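Local coordinates for chemosensory protein (Mamestra brassicae, PDB 1KX9) that probably binds and carries small hydrophobic ligands such as pheromone components or fatty chains, as a soluble, all-helical insect chemosensory protein, at residues N28-R33 / R82-K87. Numbering follows the deposited sequence.
Sequences NCVMER and RELTAK
Val30 and Leu84 meet on the buried side of a helix-helix contact in the all-helical insect chemosensory protein (OS-D) fold, where the end of helix 20-30, finished by a Schellman motif, lies against helix 78-88. Here the packing is close: CG1 of Val30 lies 3.5 Å from CD2 of Leu84, the two side chains set roughly perpendicular, and helix 38-53 touches both, Val30 through Leu47 and Leu84 through Ile51. Branched, wholly apolar side chains suit such a place. Met31 spans the middle. Its unbranched chain, bent at chi2 (-59°) and chi3 (-72°), sets the thioether SD 3.6 Å from Leu84 CD2 and lays CE against the CB and backbone carbonyl of Glu83, while Lys87 runs antiparallel alongside, its CD touching both SD and CE. Glu32, at the positive phi of the helix end, and Lys87 belong to the looser, solvent side: their charges make a long salt bridge, OE2 of Glu32 to NZ of Lys87 at 3.7 Å, while OE2 approaches Lys87 CE more closely, at 3.4 Å. The Arg33-Glu83 bridge also lies at the exposed margin, yet is firm. Arg33 grips end-on, NH1 bonding Glu83 OE1 at 2.9 Å and NH2 bonding OE2 at 3.1 Å, both nearly straight, although the guanidinium and carboxylate planes are turned 34° apart. NH1 meets OE1 from above the carboxylate plane; NH2 reaches OE2 on its syn side, likewise out of plane. Losing the carboxylate of Glu83, to an alanine here, would probably leave the Arg33 charge without this mate, its NH1/NH2 end less fixed although Asn28 still holds NE. Arginine's flat head offers more: Met31 CG sits over one face, and Asn28 OD1, in the guanidinium plane, takes the NE proton at 3.1 Å, NE itself tilted out of the amide carbonyl plane.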
ATOM      1  N   ASN A  28      -6.217   0.101   8.624  1.00 12.45           N
ATOM      2  CA  ASN A  28      -7.634  -0.066   8.949  1.00 13.03           C
ATOM      3  C   ASN A  28      -8.504   0.776   8.027  1.00 13.24           C
ATOM      4  O   ASN A  28      -9.565   0.342   7.582  1.00 13.38           O
ATOM      5  CB  ASN A  28      -7.890   0.295  10.406  1.00 14.26           C
ATOM      6  CG  ASN A  28      -7.417  -0.782  11.355  1.00 15.28           C
ATOM      7  OD1 ASN A  28      -7.201  -1.926  10.950  1.00 16.29           O
ATOM      8  ND2 ASN A  28      -7.265  -0.423  12.636  1.00 15.66           N
ATOM      9  N   CYS A  29      -8.021   1.968   7.690  1.00 12.74           N
ATOM     10  CA  CYS A  29      -8.758   2.832   6.793  1.00 13.07           C
ATOM     11  C   CYS A  29      -8.823   2.138   5.417  1.00 12.94           C
ATOM     12  O   CYS A  29      -9.901   2.004   4.829  1.00 12.19           O
ATOM     13  CB  CYS A  29      -8.068   4.208   6.735  1.00 14.49           C
ATOM     14  SG  CYS A  29      -8.311   5.126   5.194  1.00 15.52           S
ATOM     15  N   VAL A  30      -7.681   1.677   4.914  1.00 12.04           N
ATOM     16  CA  VAL A  30      -7.680   1.004   3.617  1.00 12.04           C
ATOM     17  C   VAL A  30      -8.557  -0.258   3.601  1.00 12.80           C
ATOM     18  O   VAL A  30      -9.218  -0.530   2.600  1.00 13.58           O
ATOM     19  CB  VAL A  30      -6.218   0.675   3.186  1.00 11.97           C
ATOM     20  CG1 VAL A  30      -6.209   0.036   1.791  1.00 11.13           C
ATOM     21  CG2 VAL A  30      -5.407   1.968   3.171  1.00 11.62           C
ATOM     22  N   MET A  31      -8.577  -1.013   4.701  1.00 13.56           N
ATOM     23  CA  MET A  31      -9.375  -2.239   4.811  1.00 14.52           C
ATOM     24  C   MET A  31     -10.862  -1.981   5.136  1.00 15.44           C
ATOM     25  O   MET A  31     -11.659  -2.922   5.244  1.00 15.01           O
ATOM     26  CB  MET A  31      -8.765  -3.170   5.865  1.00 14.65           C
ATOM     27  CG  MET A  31      -7.485  -3.865   5.444  1.00 14.84           C
ATOM     28  SD  MET A  31      -7.746  -4.890   3.946  1.00 15.79           S
ATOM     29  CE  MET A  31      -8.656  -6.189   4.596  1.00 16.37           C
ATOM     30  N   GLU A  32     -11.228  -0.710   5.269  1.00 16.33           N
ATOM     31  CA  GLU A  32     -12.613  -0.304   5.549  1.00 18.05           C
ATOM     32  C   GLU A  32     -13.094  -0.859   6.868  1.00 17.99           C
ATOM     33  O   GLU A  32     -14.211  -1.396   6.977  1.00 17.96           O
ATOM     34  CB  GLU A  32     -13.568  -0.732   4.419  1.00 20.14           C
ATOM     35  CG  GLU A  32     -13.189  -0.212   3.034  1.00 24.55           C
ATOM     36  CD  GLU A  32     -14.277  -0.488   1.991  1.00 27.07           C
ATOM     37  OE1 GLU A  32     -15.381   0.111   2.105  1.00 29.25           O
ATOM     38  OE2 GLU A  32     -14.039  -1.306   1.073  1.00 28.79           O
ATOM     39  N   ARG A  33     -12.230  -0.748   7.870  1.00 17.32           N
ATOM     40  CA  ARG A  33     -12.547  -1.178   9.222  1.00 17.13           C
ATOM     41  C   ARG A  33     -12.049  -0.123  10.228  1.00 17.15           C
ATOM     42  O   ARG A  33     -11.810  -0.412  11.407  1.00 17.00           O
ATOM     43  CB  ARG A  33     -11.949  -2.556   9.512  1.00 17.06           C
ATOM     44  CG  ARG A  33     -10.439  -2.637   9.503  1.00 16.72           C
ATOM     45  CD  ARG A  33     -10.035  -4.085   9.391  1.00 17.29           C
ATOM     46  NE  ARG A  33      -8.595  -4.262   9.450  1.00 16.94           N
ATOM     47  CZ  ARG A  33      -7.970  -5.349   9.016  1.00 16.23           C
ATOM     48  NH1 ARG A  33      -8.667  -6.344   8.487  1.00 17.17           N
ATOM     49  NH2 ARG A  33      -6.651  -5.440   9.110  1.00 16.76           N
ATOM     50  N   ARG A  82      -1.544 -10.003   2.792  1.00 12.43           N
ATOM     51  CA  ARG A  82      -2.449 -11.048   2.373  1.00 13.71           C
ATOM     52  C   ARG A  82      -3.911 -10.617   2.491  1.00 13.33           C
ATOM     53  O   ARG A  82      -4.716 -10.929   1.636  1.00 13.26           O
ATOM     54  CB  ARG A  82      -2.179 -12.347   3.154  1.00 16.09           C
ATOM     55  CG  ARG A  82      -1.285 -13.306   2.363  1.00 20.76           C
ATOM     56  CD  ARG A  82       0.041 -13.721   2.971  1.00 24.35           C
ATOM     57  NE  ARG A  82      -0.043 -14.319   4.297  1.00 27.26           N
ATOM     58  CZ  ARG A  82       0.887 -15.127   4.816  1.00 28.12           C
ATOM     59  NH1 ARG A  82       1.970 -15.458   4.119  1.00 29.08           N
ATOM     60  NH2 ARG A  82       0.750 -15.575   6.052  1.00 28.26           N
ATOM     61  N   GLU A  83      -4.257  -9.881   3.536  1.00 12.86           N
ATOM     62  CA  GLU A  83      -5.639  -9.426   3.662  1.00 13.58           C
ATOM     63  C   GLU A  83      -5.986  -8.415   2.574  1.00 12.82           C
ATOM     64  O   GLU A  83      -7.106  -8.425   2.036  1.00 13.07           O
ATOM     65  CB  GLU A  83      -5.895  -8.732   5.001  1.00 14.47           C
ATOM     66  CG  GLU A  83      -5.864  -9.589   6.243  1.00 17.11           C
ATOM     67  CD  GLU A  83      -6.276  -8.778   7.476  1.00 18.97           C
ATOM     68  OE1 GLU A  83      -7.455  -8.873   7.881  1.00 19.07           O
ATOM     69  OE2 GLU A  83      -5.432  -8.031   8.030  1.00 19.36           O
ATOM     70  N   LEU A  84      -5.043  -7.506   2.298  1.00 12.17           N
ATOM     71  CA  LEU A  84      -5.275  -6.491   1.292  1.00 11.89           C
ATOM     72  C   LEU A  84      -5.485  -7.103  -0.093  1.00 12.32           C
ATOM     73  O   LEU A  84      -6.342  -6.648  -0.846  1.00 12.09           O
ATOM     74  CB  LEU A  84      -4.092  -5.517   1.219  1.00 13.31           C
ATOM     75  CG  LEU A  84      -4.119  -4.362   2.227  1.00 14.92           C
ATOM     76  CD1 LEU A  84      -2.744  -3.669   2.233  1.00 15.10           C
ATOM     77  CD2 LEU A  84      -5.230  -3.349   1.838  1.00 16.48           C
ATOM     78  N   THR A  85      -4.680  -8.093  -0.437  1.00 11.25           N
ATOM     79  CA  THR A  85      -4.816  -8.690  -1.769  1.00 12.37           C
ATOM     80  C   THR A  85      -6.052  -9.574  -1.852  1.00 12.87           C
ATOM     81  O   THR A  85      -6.652  -9.677  -2.912  1.00 12.48           O
ATOM     82  CB  THR A  85      -3.552  -9.482  -2.195  1.00 12.30           C
ATOM     83  OG1 THR A  85      -3.199 -10.446  -1.195  1.00 12.83           O
ATOM     84  CG2 THR A  85      -2.382  -8.523  -2.370  1.00 13.06           C
ATOM     85  N   ALA A  86      -6.446 -10.193  -0.740  1.00 13.26           N
ATOM     86  CA  ALA A  86      -7.658 -11.022  -0.785  1.00 13.94           C
ATOM     87  C   ALA A  86      -8.863 -10.112  -1.002  1.00 14.13           C
ATOM     88  O   ALA A  86      -9.824 -10.481  -1.680  1.00 14.27           O
ATOM     89  CB  ALA A  86      -7.837 -11.797   0.506  1.00 13.37           C
ATOM     90  N   LYS A  87      -8.802  -8.907  -0.452  1.00 13.87           N
ATOM     91  CA  LYS A  87      -9.911  -7.994  -0.595  1.00 14.14           C
ATOM     92  C   LYS A  87      -9.953  -7.274  -1.946  1.00 14.35           C
ATOM     93  O   LYS A  87     -11.012  -7.213  -2.586  1.00 14.68           O
ATOM     94  CB  LYS A  87      -9.868  -6.970   0.546  1.00 14.72           C
ATOM     95  CG  LYS A  87     -11.005  -5.952   0.525  1.00 16.49           C
ATOM     96  CD  LYS A  87     -10.873  -4.978   1.677  1.00 18.27           C
ATOM     97  CE  LYS A  87     -12.062  -4.019   1.753  1.00 19.55           C
ATOM     98  NZ  LYS A  87     -13.319  -4.729   2.150  1.00 20.94           N
TER